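Local coordinates for protein salicylate 5-hydroxylase, large oxygenase component (Ralstonia sp., PDB 7C8Z) that hydroxylates salicylate at ring carbon 5 to give gentisate, as the iron- and [2Fe-2S]-containing oxygenase component of a multicomponent enzyme system, at residues A[339-344]-A[355-360]. Sequence-based numbering, arbitrary orientation.
Sequences VSTRHI and VWTHFG
R342 and W356 face each other across a non-hydrogen-bonded pair, and the arginine lies over one face of the indole. Its CD sits 4.1 Å from the centroid of the W356 six-membered ring in a CH-pi contact, while R342 NE reaches to 3.2 Å from W356 CZ3. The guanidinium and ring planes are 38° apart, so the two groups overlap without stacking flat. With CG beside the backbone N (chi1 -48°), the extended chain from CG to NE carries R342 at a slant over the rim of the tryptophan's six-membered ring. Q333 OE1 accepts hydrogen bonds from R342 NH2 and S340 OG, and W356 NE1 hydrogen-bonds Q225 OE1. On the same face of the sheet, S340 CB stands over the centre of the H358 imidazole, 4.0 Å from its centroid. The R342 side chain is about 7 Å from the bound iron, consistent with this end of the face lying close to the active site.

The backbones are the two arms of a beta hairpin, 338-346 and 352-361, in the antiparallel sheet of the ring-hydroxylating catalytic domain. T341 and T357 exchange a pair of bonds, T357 N to T341 O (2.9 Å) and T341 N to T357 O (3.0 Å); H343 and V355 do likewise.

The opposite face carries V339, T341, H343, V355, T357 and F359. The F359 ring folds back across the neighbouring strand, CG lying between backbone N and carbonyl carbon (chi1 59°); V339 CG2 touches F359 CZ at 3.4 Å. T341 and T357 run side by side, and Y70 hydrogen-bonds T341 OG1.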
loop_
_atom_site.group_PDB
_atom_site.type_symbol
_atom_site.label_atom_id
_atom_site.label_comp_id
_atom_site.label_asym_id
_atom_site.label_seq_id
_atom_site.Cartn_x
_atom_site.Cartn_y
_atom_site.Cartn_z
ATOM N N VAL A 339 3.133 34.434 -0.852
ATOM C CA VAL A 339 2.122 34.431 -1.895
ATOM C C VAL A 339 2.285 33.158 -2.718
ATOM O O VAL A 339 3.392 32.826 -3.182
ATOM C CB VAL A 339 2.171 35.701 -2.773
ATOM C CG1 VAL A 339 3.530 35.899 -3.403
ATOM C CG2 VAL A 339 1.075 35.664 -3.827
ATOM N N SER A 340 1.183 32.427 -2.864
ATOM C CA SER A 340 1.233 31.106 -3.466
ATOM C C SER A 340 -0.109 30.799 -4.107
ATOM O O SER A 340 -1.128 31.418 -3.797
ATOM C CB SER A 340 1.581 30.028 -2.434
ATOM O OG SER A 340 0.468 29.746 -1.604
ATOM N N THR A 341 -0.094 29.849 -5.031
ATOM C CA THR A 341 -1.325 29.199 -5.451
ATOM C C THR A 341 -1.330 27.784 -4.898
ATOM O O THR A 341 -0.278 27.180 -4.689
ATOM C CB THR A 341 -1.506 29.188 -6.978
ATOM O OG1 THR A 341 -0.417 28.498 -7.596
ATOM C CG2 THR A 341 -1.580 30.606 -7.530
ATOM N N ARG A 342 -2.524 27.293 -4.589
ATOM C CA ARG A 342 -2.729 25.976 -3.999
ATOM C C ARG A 342 -3.735 25.242 -4.871
ATOM O O ARG A 342 -4.916 25.609 -4.914
ATOM C CB ARG A 342 -3.222 26.089 -2.564
ATOM C CG ARG A 342 -2.426 27.061 -1.726
ATOM C CD ARG A 342 -3.144 27.339 -0.430
ATOM N NE ARG A 342 -2.396 28.252 0.420
ATOM C CZ ARG A 342 -2.748 28.553 1.661
ATOM N NH1 ARG A 342 -3.841 28.009 2.186
ATOM N NH2 ARG A 342 -2.009 29.392 2.379
ATOM N N HIS A 343 -3.257 24.223 -5.574
ATOM C CA HIS A 343 -4.007 23.526 -6.604
ATOM C C HIS A 343 -4.604 22.252 -6.019
ATOM O O HIS A 343 -3.877 21.441 -5.428
ATOM C CB HIS A 343 -3.075 23.209 -7.777
ATOM C CG HIS A 343 -3.762 22.656 -8.986
ATOM N ND1 HIS A 343 -3.068 22.226 -10.096
ATOM C CD2 HIS A 343 -5.074 22.468 -9.267
ATOM C CE1 HIS A 343 -3.921 21.791 -11.007
ATOM N NE2 HIS A 343 -5.144 21.927 -10.528
ATOM N N ILE A 344 -5.932 22.108 -6.155
ATOM C CA ILE A 344 -6.660 20.917 -5.722
ATOM C C ILE A 344 -6.744 19.940 -6.885
ATOM O O ILE A 344 -7.191 20.299 -7.980
ATOM C CB ILE A 344 -8.069 21.276 -5.223
ATOM C CG1 ILE A 344 -8.005 22.160 -3.984
ATOM C CG2 ILE A 344 -8.865 20.011 -4.911
ATOM C CD1 ILE A 344 -9.360 22.570 -3.508
ATOM N N VAL A 355 -1.150 20.950 -4.299
ATOM C CA VAL A 355 0.140 21.406 -4.800
ATOM C C VAL A 355 0.272 22.897 -4.533
ATOM O O VAL A 355 -0.487 23.703 -5.081
ATOM C CB VAL A 355 0.299 21.101 -6.293
ATOM C CG1 VAL A 355 1.659 21.581 -6.783
ATOM C CG2 VAL A 355 0.118 19.612 -6.535
ATOM N N TRP A 356 1.238 23.260 -3.698
ATOM C CA TRP A 356 1.551 24.650 -3.408
ATOM C C TRP A 356 2.646 25.099 -4.364
ATOM O O TRP A 356 3.735 24.516 -4.379
ATOM C CB TRP A 356 2.026 24.824 -1.965
ATOM C CG TRP A 356 1.155 24.224 -0.890
ATOM C CD1 TRP A 356 0.768 22.918 -0.768
ATOM C CD2 TRP A 356 0.604 24.910 0.241
ATOM N NE1 TRP A 356 -0.002 22.754 0.359
ATOM C CE2 TRP A 356 -0.119 23.963 0.995
ATOM C CE3 TRP A 356 0.644 26.236 0.684
ATOM C CZ2 TRP A 356 -0.800 24.302 2.163
ATOM C CZ3 TRP A 356 -0.028 26.568 1.846
ATOM C CH2 TRP A 356 -0.741 25.606 2.570
ATOM N N THR A 357 2.352 26.116 -5.167
ATOM C CA THR A 357 3.345 26.816 -5.978
ATOM C C THR A 357 3.597 28.151 -5.290
ATOM O O THR A 357 2.753 29.055 -5.338
ATOM C CB THR A 357 2.854 27.015 -7.409
ATOM O OG1 THR A 357 2.276 25.798 -7.895
ATOM C CG2 THR A 357 4.006 27.426 -8.314
ATOM N N HIS A 358 4.738 28.257 -4.611
ATOM C CA HIS A 358 5.136 29.496 -3.957
ATOM C C HIS A 358 5.926 30.342 -4.940
ATOM O O HIS A 358 6.884 29.845 -5.558
ATOM C CB HIS A 358 5.984 29.211 -2.718
ATOM C CG HIS A 358 5.220 28.617 -1.580
ATOM N ND1 HIS A 358 4.931 29.321 -0.431
ATOM C CD2 HIS A 358 4.689 27.383 -1.409
ATOM C CE1 HIS A 358 4.253 28.547 0.398
ATOM N NE2 HIS A 358 4.094 27.364 -0.172
ATOM N N PHE A 359 5.555 31.622 -5.060
ATOM C CA PHE A 359 6.221 32.480 -6.032
ATOM C C PHE A 359 6.450 33.868 -5.454
ATOM O O PHE A 359 5.831 34.267 -4.466
ATOM C CB PHE A 359 5.421 32.587 -7.342
ATOM C CG PHE A 359 4.032 33.145 -7.169
ATOM C CD1 PHE A 359 2.981 32.325 -6.786
ATOM C CD2 PHE A 359 3.773 34.486 -7.411
ATOM C CE1 PHE A 359 1.705 32.832 -6.638
ATOM C CE2 PHE A 359 2.499 35.000 -7.263
ATOM C CZ PHE A 359 1.465 34.170 -6.880
ATOM N N GLY A 360 7.372 34.590 -6.084
ATOM C CA GLY A 360 7.621 35.987 -5.800
ATOM C C GLY A 360 7.525 36.797 -7.075
ATOM O O GLY A 360 7.059 36.284 -8.097
#